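Local coordinates for Phenylalanine/tyrosine ammonia-lyase (Rhodosporidium toruloides, PDB 1Y2M), which catalyses the non-oxidative deamination of L-phenylalanine and L-tyrosine to trans-cinnamate and p-coumarate, the commitment step of phenylpropanoid pathways, at residues G167-R172 against N193-G198; L188-N193 against A223-H228. One frame throughout, in Å; residues are numbered along the deposited sequence.

Interaction 1: residues G167-R172 against N193-G198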
ATOM      1  N   GLY B 167      13.640 -22.658 -15.714  1.00  8.78           N
ATOM      2  CA  GLY B 167      14.653 -22.042 -14.869  1.00 10.07           C
ATOM      3  C   GLY B 167      14.706 -22.720 -13.496  1.00  8.25           C
ATOM      4  O   GLY B 167      15.777 -22.922 -12.938  1.00  9.55           O
ATOM      5  N   ALA B 168      13.532 -23.142 -12.997  1.00  8.99           N
ATOM      6  CA  ALA B 168      13.441 -23.783 -11.694  1.00  9.57           C
ATOM      7  C   ALA B 168      14.097 -25.135 -11.699  1.00  9.84           C
ATOM      8  O   ALA B 168      14.816 -25.504 -10.779  1.00  8.34           O
ATOM      9  CB  ALA B 168      11.992 -23.936 -11.287  1.00 11.28           C
HETATM   10  N   MSE B 169      13.880 -25.886 -12.765  1.00  7.97           N
HETATM   11  CA  MSE B 169      14.524 -27.205 -12.880  1.00 10.10           C
HETATM   12  C   MSE B 169      16.030 -27.071 -12.940  1.00  7.58           C
HETATM   13  O   MSE B 169      16.739 -27.904 -12.364  1.00  8.60           O
HETATM   14  CB  MSE B 169      13.993 -28.012 -14.053  1.00  9.80           C
HETATM   15  CG  MSE B 169      12.536 -28.289 -13.859  1.00  9.16           C
HETATM   16 SE   MSE B 169      11.907 -29.689 -15.160  1.00 19.53          SE
HETATM   17  CE  MSE B 169      11.741 -28.537 -16.817  1.00 10.80           C
ATOM     18  N   THR B 170      16.524 -26.046 -13.629  1.00  5.87           N
ATOM     19  CA  THR B 170      17.945 -25.829 -13.799  1.00  6.30           C
ATOM     20  C   THR B 170      18.599 -25.535 -12.430  1.00  7.89           C
ATOM     21  O   THR B 170      19.640 -26.088 -12.034  1.00  8.67           O
ATOM     22  CB  THR B 170      18.201 -24.654 -14.764  1.00  7.65           C
ATOM     23  OG1 THR B 170      17.604 -24.933 -16.043  1.00  9.02           O
ATOM     24  CG2 THR B 170      19.634 -24.407 -14.948  1.00  9.09           C
ATOM     25  N   ILE B 171      17.994 -24.570 -11.716  1.00  7.36           N
ATOM     26  CA  ILE B 171      18.521 -24.151 -10.395  1.00  7.61           C
ATOM     27  C   ILE B 171      18.397 -25.322  -9.435  1.00  8.45           C
ATOM     28  O   ILE B 171      19.288 -25.582  -8.644  1.00  9.13           O
ATOM     29  CB  ILE B 171      17.780 -22.901  -9.861  1.00  7.99           C
ATOM     30  CG1 ILE B 171      18.077 -21.703 -10.757  1.00  8.94           C
ATOM     31  CG2 ILE B 171      18.009 -22.661  -8.398  1.00  9.48           C
ATOM     32  CD1 ILE B 171      17.144 -20.502 -10.502  1.00 12.13           C
ATOM     33  N   ARG B 172      17.282 -26.046  -9.514  1.00  7.91           N
ATOM     34  CA  ARG B 172      17.087 -27.190  -8.617  1.00  9.95           C
ATOM     35  C   ARG B 172      18.223 -28.193  -8.795  1.00  8.72           C
ATOM     36  O   ARG B 172      18.799 -28.653  -7.805  1.00 10.68           O
ATOM     37  CB  ARG B 172      15.748 -27.888  -8.877  1.00 10.73           C
ATOM     38  CG  ARG B 172      15.565 -29.167  -8.090  1.00 12.38           C
ATOM     39  CD  ARG B 172      16.271 -29.023  -6.718  1.00 27.14           C
ATOM     40  NE  ARG B 172      15.323 -28.767  -5.736  1.00 27.14           N
ATOM     41  CZ  ARG B 172      15.510 -28.287  -4.512  1.00 15.08           C
ATOM     42  NH1 ARG B 172      16.678 -27.924  -3.962  1.00 19.18           N
ATOM     43  NH2 ARG B 172      14.430 -28.178  -3.819  1.00 17.78           N
ATOM     44  N   ASN B 193      17.177 -34.337 -18.307  1.00  7.61           N
ATOM     45  CA  ASN B 193      16.527 -34.950 -19.488  1.00  9.44           C
ATOM     46  C   ASN B 193      15.204 -34.265 -19.821  1.00  9.25           C
ATOM     47  O   ASN B 193      14.932 -34.013 -21.002  1.00  8.69           O
ATOM     48  CB  ASN B 193      16.330 -36.433 -19.306  1.00  8.10           C
ATOM     49  CG  ASN B 193      17.584 -37.235 -19.509  1.00  9.43           C
ATOM     50  OD1 ASN B 193      18.501 -36.823 -20.236  1.00 10.15           O
ATOM     51  ND2 ASN B 193      17.634 -38.388 -18.890  1.00 11.60           N
ATOM     52  N   PHE B 194      14.415 -33.876 -18.821  1.00  8.31           N
ATOM     53  CA  PHE B 194      13.239 -33.049 -19.092  1.00  7.43           C
ATOM     54  C   PHE B 194      13.632 -31.763 -19.778  1.00  9.35           C
ATOM     55  O   PHE B 194      13.033 -31.359 -20.787  1.00  9.65           O
ATOM     56  CB  PHE B 194      12.449 -32.736 -17.831  1.00  7.20           C
ATOM     57  CG  PHE B 194      11.419 -33.774 -17.481  1.00  8.15           C
ATOM     58  CD1 PHE B 194      11.610 -35.110 -17.755  1.00  8.52           C
ATOM     59  CD2 PHE B 194      10.266 -33.390 -16.851  1.00  9.16           C
ATOM     60  CE1 PHE B 194      10.621 -36.029 -17.402  1.00 10.72           C
ATOM     61  CE2 PHE B 194       9.308 -34.281 -16.500  1.00 10.80           C
ATOM     62  CZ  PHE B 194       9.474 -35.595 -16.779  1.00  7.95           C
ATOM     63  N   LEU B 195      14.641 -31.077 -19.245  1.00  9.30           N
ATOM     64  CA  LEU B 195      15.087 -29.852 -19.890  1.00 10.21           C
ATOM     65  C   LEU B 195      15.496 -30.082 -21.353  1.00  8.85           C
ATOM     66  O   LEU B 195      15.116 -29.330 -22.228  1.00  8.71           O
ATOM     67  CB  LEU B 195      16.268 -29.199 -19.115  1.00  8.59           C
ATOM     68  CG  LEU B 195      15.845 -28.527 -17.777  1.00  8.74           C
ATOM     69  CD1 LEU B 195      17.044 -28.351 -16.860  1.00 12.27           C
ATOM     70  CD2 LEU B 195      15.173 -27.198 -18.021  1.00  9.83           C
ATOM     71  N   ASN B 196      16.305 -31.095 -21.580  1.00  9.70           N
ATOM     72  CA  ASN B 196      16.970 -31.261 -22.867  1.00  9.60           C
ATOM     73  C   ASN B 196      16.034 -31.808 -23.913  1.00 11.49           C
ATOM     74  O   ASN B 196      16.307 -31.674 -25.087  1.00 12.57           O
ATOM     75  CB  ASN B 196      18.223 -32.099 -22.724  1.00 10.15           C
ATOM     76  CG  ASN B 196      19.254 -31.429 -21.833  1.00 11.95           C
ATOM     77  OD1 ASN B 196      19.272 -30.206 -21.723  1.00  8.82           O
ATOM     78  ND2 ASN B 196      20.117 -32.222 -21.208  1.00 10.52           N
ATOM     79  N   HIS B 197      14.949 -32.425 -23.466  1.00  9.69           N
ATOM     80  CA  HIS B 197      13.892 -32.909 -24.369  1.00  8.80           C
ATOM     81  C   HIS B 197      12.666 -31.974 -24.386  1.00 10.14           C
ATOM     82  O   HIS B 197      11.677 -32.284 -25.037  1.00 14.01           O
ATOM     83  CB  HIS B 197      13.462 -34.319 -23.973  1.00 10.04           C
ATOM     84  CG  HIS B 197      14.521 -35.355 -24.196  1.00 13.70           C
ATOM     85  ND1 HIS B 197      14.979 -35.675 -25.452  1.00 18.57           N
ATOM     86  CD2 HIS B 197      15.249 -36.097 -23.330  1.00 17.72           C
ATOM     87  CE1 HIS B 197      15.922 -36.600 -25.349  1.00 17.72           C
ATOM     88  NE2 HIS B 197      16.110 -36.870 -24.071  1.00 17.74           N
ATOM     89  N   GLY B 198      12.734 -30.818 -23.725  1.00  9.26           N
ATOM     90  CA  GLY B 198      11.667 -29.854 -23.772  1.00  9.91           C
ATOM     91  C   GLY B 198      10.369 -30.342 -23.167  1.00  9.51           C
ATOM     92  O   GLY B 198       9.256 -30.001 -23.662  1.00 10.30           O
TER
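Phe194 and Leu195 of helix 185-197 pack on Met169 and Thr170 of helix 162-176, a buried helix-helix contact in the aromatic amino acid lyase region. The two short axes run roughly antiparallel, at 141°, and approach to 10.2 Å; the backbones stay well apart and side chains fill the interface. Phe194 comes first. Its CB bears on the selenium of Met169, a selenomethionine, with Met169 SE 4.1 Å from Phe194 CB, and the two side chains cross at about a right angle. The aromatic ring itself leads away from helix 162-176, toward helix 215-225. Leu195, one residue on, carries the larger share. Leu195 and Met169 slide past each other in opposite directions: Met169 CE lies 3.9 Å from the methyl Leu195 CD2, while the leucine branch point Leu195 CG sits 4.2 Å from Met169 CB, at the root of the side chain. The bend of the Met169 chain at chi3 (-78°) is what turns CE back to this methyl. Thr170 OG1 is hydrogen-bonded to Arg166 O within its own helix and reaches Leu195 through packing alone. With OG1 anti to the carbonyl carbon (chi1 -59°), the hydroxyl oxygen sits 3.6 Å from Leu195 CD1. The carbonyl oxygen of Leu195 accepts a hydrogen bond from Arg166 NH1, a polar tie between the two helices just beside the apolar contact. Gly198, with positive phi, is the residue that leaves the helix in a Schellman motif, its N-H returning to that same oxygen, Gly198 N to Leu195 O, at 3.2 Å.

Interaction 2: residues L188-N193 against A223-H228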
ATOM      1  N   LEU B 188      18.758 -36.215 -10.687  1.00  7.73           N
ATOM      2  CA  LEU B 188      19.156 -34.954 -11.278  1.00  7.48           C
ATOM      3  C   LEU B 188      19.137 -35.082 -12.788  1.00  8.17           C
ATOM      4  O   LEU B 188      18.651 -34.175 -13.495  1.00  9.48           O
ATOM      5  CB  LEU B 188      20.564 -34.523 -10.809  1.00  8.51           C
ATOM      6  CG  LEU B 188      20.759 -34.471  -9.286  1.00 12.94           C
ATOM      7  CD1 LEU B 188      22.130 -33.762  -9.029  1.00 11.89           C
ATOM      8  CD2 LEU B 188      19.638 -33.829  -8.555  1.00 22.90           C
ATOM      9  N   GLU B 189      19.616 -36.225 -13.282  1.00 10.33           N
ATOM     10  CA  GLU B 189      19.530 -36.532 -14.698  1.00 11.01           C
ATOM     11  C   GLU B 189      18.102 -36.596 -15.235  1.00  9.87           C
ATOM     12  O   GLU B 189      17.862 -36.288 -16.392  1.00 10.15           O
ATOM     13  CB  GLU B 189      20.285 -37.844 -15.019  1.00 12.67           C
ATOM     14  CG  GLU B 189      21.771 -37.690 -14.823  1.00 12.80           C
ATOM     15  CD  GLU B 189      22.528 -39.008 -15.077  1.00 17.67           C
ATOM     16  OE1 GLU B 189      21.922 -40.112 -14.972  1.00 18.69           O
ATOM     17  OE2 GLU B 189      23.750 -38.943 -15.325  1.00 18.25           O
ATOM     18  N   ALA B 190      17.147 -36.976 -14.402  1.00 10.87           N
ATOM     19  CA  ALA B 190      15.729 -36.983 -14.838  1.00  9.93           C
ATOM     20  C   ALA B 190      15.282 -35.565 -15.162  1.00  9.07           C
ATOM     21  O   ALA B 190      14.616 -35.309 -16.159  1.00  9.74           O
ATOM     22  CB  ALA B 190      14.866 -37.553 -13.780  1.00 10.03           C
ATOM     23  N   LEU B 191      15.709 -34.631 -14.334  1.00  8.26           N
ATOM     24  CA  LEU B 191      15.448 -33.206 -14.560  1.00  8.21           C
ATOM     25  C   LEU B 191      16.166 -32.654 -15.783  1.00  8.24           C
ATOM     26  O   LEU B 191      15.580 -31.916 -16.611  1.00  9.14           O
ATOM     27  CB  LEU B 191      15.808 -32.384 -13.304  1.00 11.60           C
ATOM     28  CG  LEU B 191      14.920 -32.697 -12.099  1.00  9.69           C
ATOM     29  CD1 LEU B 191      15.569 -32.140 -10.820  1.00 14.24           C
ATOM     30  CD2 LEU B 191      13.519 -32.135 -12.328  1.00  7.48           C
ATOM     31  N   THR B 192      17.452 -32.984 -15.903  1.00  8.03           N
ATOM     32  CA  THR B 192      18.173 -32.471 -17.073  1.00  7.14           C
ATOM     33  C   THR B 192      17.639 -33.102 -18.380  1.00  7.98           C
ATOM     34  O   THR B 192      17.571 -32.427 -19.405  1.00  8.07           O
ATOM     35  CB  THR B 192      19.732 -32.574 -16.917  1.00 11.41           C
ATOM     36  OG1 THR B 192      20.112 -33.957 -16.831  1.00  8.53           O
ATOM     37  CG2 THR B 192      20.211 -31.819 -15.677  1.00  8.82           C
ATOM     38  N   ASN B 193      17.177 -34.337 -18.307  1.00  7.61           N
ATOM     39  CA  ASN B 193      16.527 -34.950 -19.488  1.00  9.44           C
ATOM     40  C   ASN B 193      15.204 -34.265 -19.821  1.00  9.25           C
ATOM     41  O   ASN B 193      14.932 -34.013 -21.002  1.00  8.69           O
ATOM     42  CB  ASN B 193      16.330 -36.433 -19.306  1.00  8.10           C
ATOM     43  CG  ASN B 193      17.584 -37.235 -19.509  1.00  9.43           C
ATOM     44  OD1 ASN B 193      18.501 -36.823 -20.236  1.00 10.15           O
ATOM     45  ND2 ASN B 193      17.634 -38.388 -18.890  1.00 11.60           N
ATOM     46  N   ALA B 223       6.678 -34.800  -8.963  1.00  7.33           N
ATOM     47  CA  ALA B 223       5.646 -35.729  -9.413  1.00  6.86           C
ATOM     48  C   ALA B 223       5.776 -36.084 -10.915  1.00  7.55           C
ATOM     49  O   ALA B 223       5.530 -37.204 -11.315  1.00  8.66           O
ATOM     50  CB  ALA B 223       4.280 -35.161  -9.110  1.00  8.92           C
ATOM     51  N   ALA B 224       6.140 -35.086 -11.721  1.00  7.92           N
ATOM     52  CA  ALA B 224       6.311 -35.276 -13.132  1.00  8.79           C
ATOM     53  C   ALA B 224       7.471 -36.247 -13.420  1.00  7.57           C
ATOM     54  O   ALA B 224       7.255 -37.237 -14.146  1.00  8.93           O
ATOM     55  CB  ALA B 224       6.483 -33.974 -13.847  1.00 10.06           C
ATOM     56  N   ILE B 225       8.668 -35.999 -12.893  1.00  8.70           N
ATOM     57  CA  ILE B 225       9.777 -36.907 -13.164  1.00  7.93           C
ATOM     58  C   ILE B 225       9.560 -38.316 -12.596  1.00  6.44           C
ATOM     59  O   ILE B 225      10.181 -39.287 -13.042  1.00  7.72           O
ATOM     60  CB  ILE B 225      11.160 -36.339 -12.715  1.00  6.26           C
ATOM     61  CG1 ILE B 225      11.216 -36.067 -11.204  1.00  7.44           C
ATOM     62  CG2 ILE B 225      11.467 -35.114 -13.494  1.00 10.26           C
ATOM     63  CD1 ILE B 225      12.639 -35.856 -10.692  1.00 10.32           C
ATOM     64  N   SER B 226       8.717 -38.415 -11.568  1.00  6.63           N
ATOM     65  CA  SER B 226       8.414 -39.699 -10.976  1.00  5.32           C
ATOM     66  C   SER B 226       7.160 -40.365 -11.594  1.00  9.21           C
ATOM     67  O   SER B 226       6.777 -41.471 -11.204  1.00  9.03           O
ATOM     68  CB  SER B 226       8.327 -39.549  -9.447  1.00 11.67           C
ATOM     69  OG  SER B 226       7.250 -38.775  -9.108  1.00 17.73           O
ATOM     70  N   GLY B 227       6.537 -39.721 -12.571  1.00  8.04           N
ATOM     71  CA  GLY B 227       5.448 -40.348 -13.301  1.00  9.86           C
ATOM     72  C   GLY B 227       4.166 -40.522 -12.487  1.00 10.06           C
ATOM     73  O   GLY B 227       3.442 -41.496 -12.693  1.00  9.56           O
ATOM     74  N   HIS B 228       3.895 -39.582 -11.573  1.00  7.42           N
ATOM     75  CA  HIS B 228       2.605 -39.575 -10.850  1.00  6.14           C
ATOM     76  C   HIS B 228       1.487 -39.718 -11.883  1.00  8.47           C
ATOM     77  O   HIS B 228       1.533 -39.095 -12.924  1.00  9.62           O
ATOM     78  CB  HIS B 228       2.413 -38.267 -10.099  1.00  8.99           C
ATOM     79  CG  HIS B 228       1.268 -38.280  -9.136  1.00 11.10           C
ATOM     80  ND1 HIS B 228      -0.051 -38.232  -9.537  1.00  9.12           N
ATOM     81  CD2 HIS B 228       1.253 -38.254  -7.781  1.00  6.54           C
ATOM     82  CE1 HIS B 228      -0.829 -38.212  -8.467  1.00 11.82           C
ATOM     83  NE2 HIS B 228      -0.069 -38.227  -7.390  1.00  7.93           N
TER
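An apolar, buried contact joins the middle of helix 185-197 to the C-terminal end of helix 215-225, with Ile225 set against Ala190 and Leu191. The backbones come close here, Ala190 CA and Ile225 CA being 6.2 Å apart, consistent with the small side chain of Ala190. The methyl of Ala190 is directed toward Ile225, with Ala190 CB 4.0 Å from Ile225 CB. Leu191 comes in from the next position on the helix, and its side chain runs obliquely across that of Ile225. Leu191 CD2 touches Ile225 CG2 at 3.8 Å, and Leu191 CG lies 4.1 Å from Ile225 CD1, so both branches of the isoleucine meet the leucine. This follows from chi1 of Ile225 (61°), which sets CG1 between the backbone N and the carbonyl carbon and leaves CG2 anti to the carbonyl carbon. Just after Ile225, helix 215-225 leaves its helical course in a Schellman motif: Gly227 takes positive phi, and two bonds return to the last turn, from Gly227 N to Ala224 O and from His228 N to Ala223 O. Shortening Ile225 to an alanine would probably open a gap beside Leu191, whose CG and CD2 would lose their packing against CD1 and CG2. Val187 of helix 185-197 also touches Ile225, extending its apolar surroundings along that helix, and its backbone is hydrogen-bonded to Val258. Leu191 in turn reaches Arg172 and Val173 of helix 162-176. Past the turn, His228 packs on Gln687 of the second subunit, and its ND1 is hydrogen-bonded to Asp230 N.

How the interactions relate
Helix 185-197 is common to both contacts: interaction 1 sets its C-terminal end against helix 162-176, and interaction 2 sets its middle against the end of helix 215-225. Asn193 belongs to both, and the centres are about 9 Å apart. Along the chain the segments alternate, 167-172, 188-193, 193-198, 223-228, and helix 185-197 is the middle member of three successive helices packed together. The contacts merge through side chains: Phe194 CE2 meets Ile225 CG2 at 3.8 Å, and Met169 SE lies 4.1 Å from Leu191 CD2. The cluster stands away from the residues that bind cinnamate, although Arg172 of helix 162-176 is hydrogen-bonded to the backbone O of Asn270, which probably binds cinnamate.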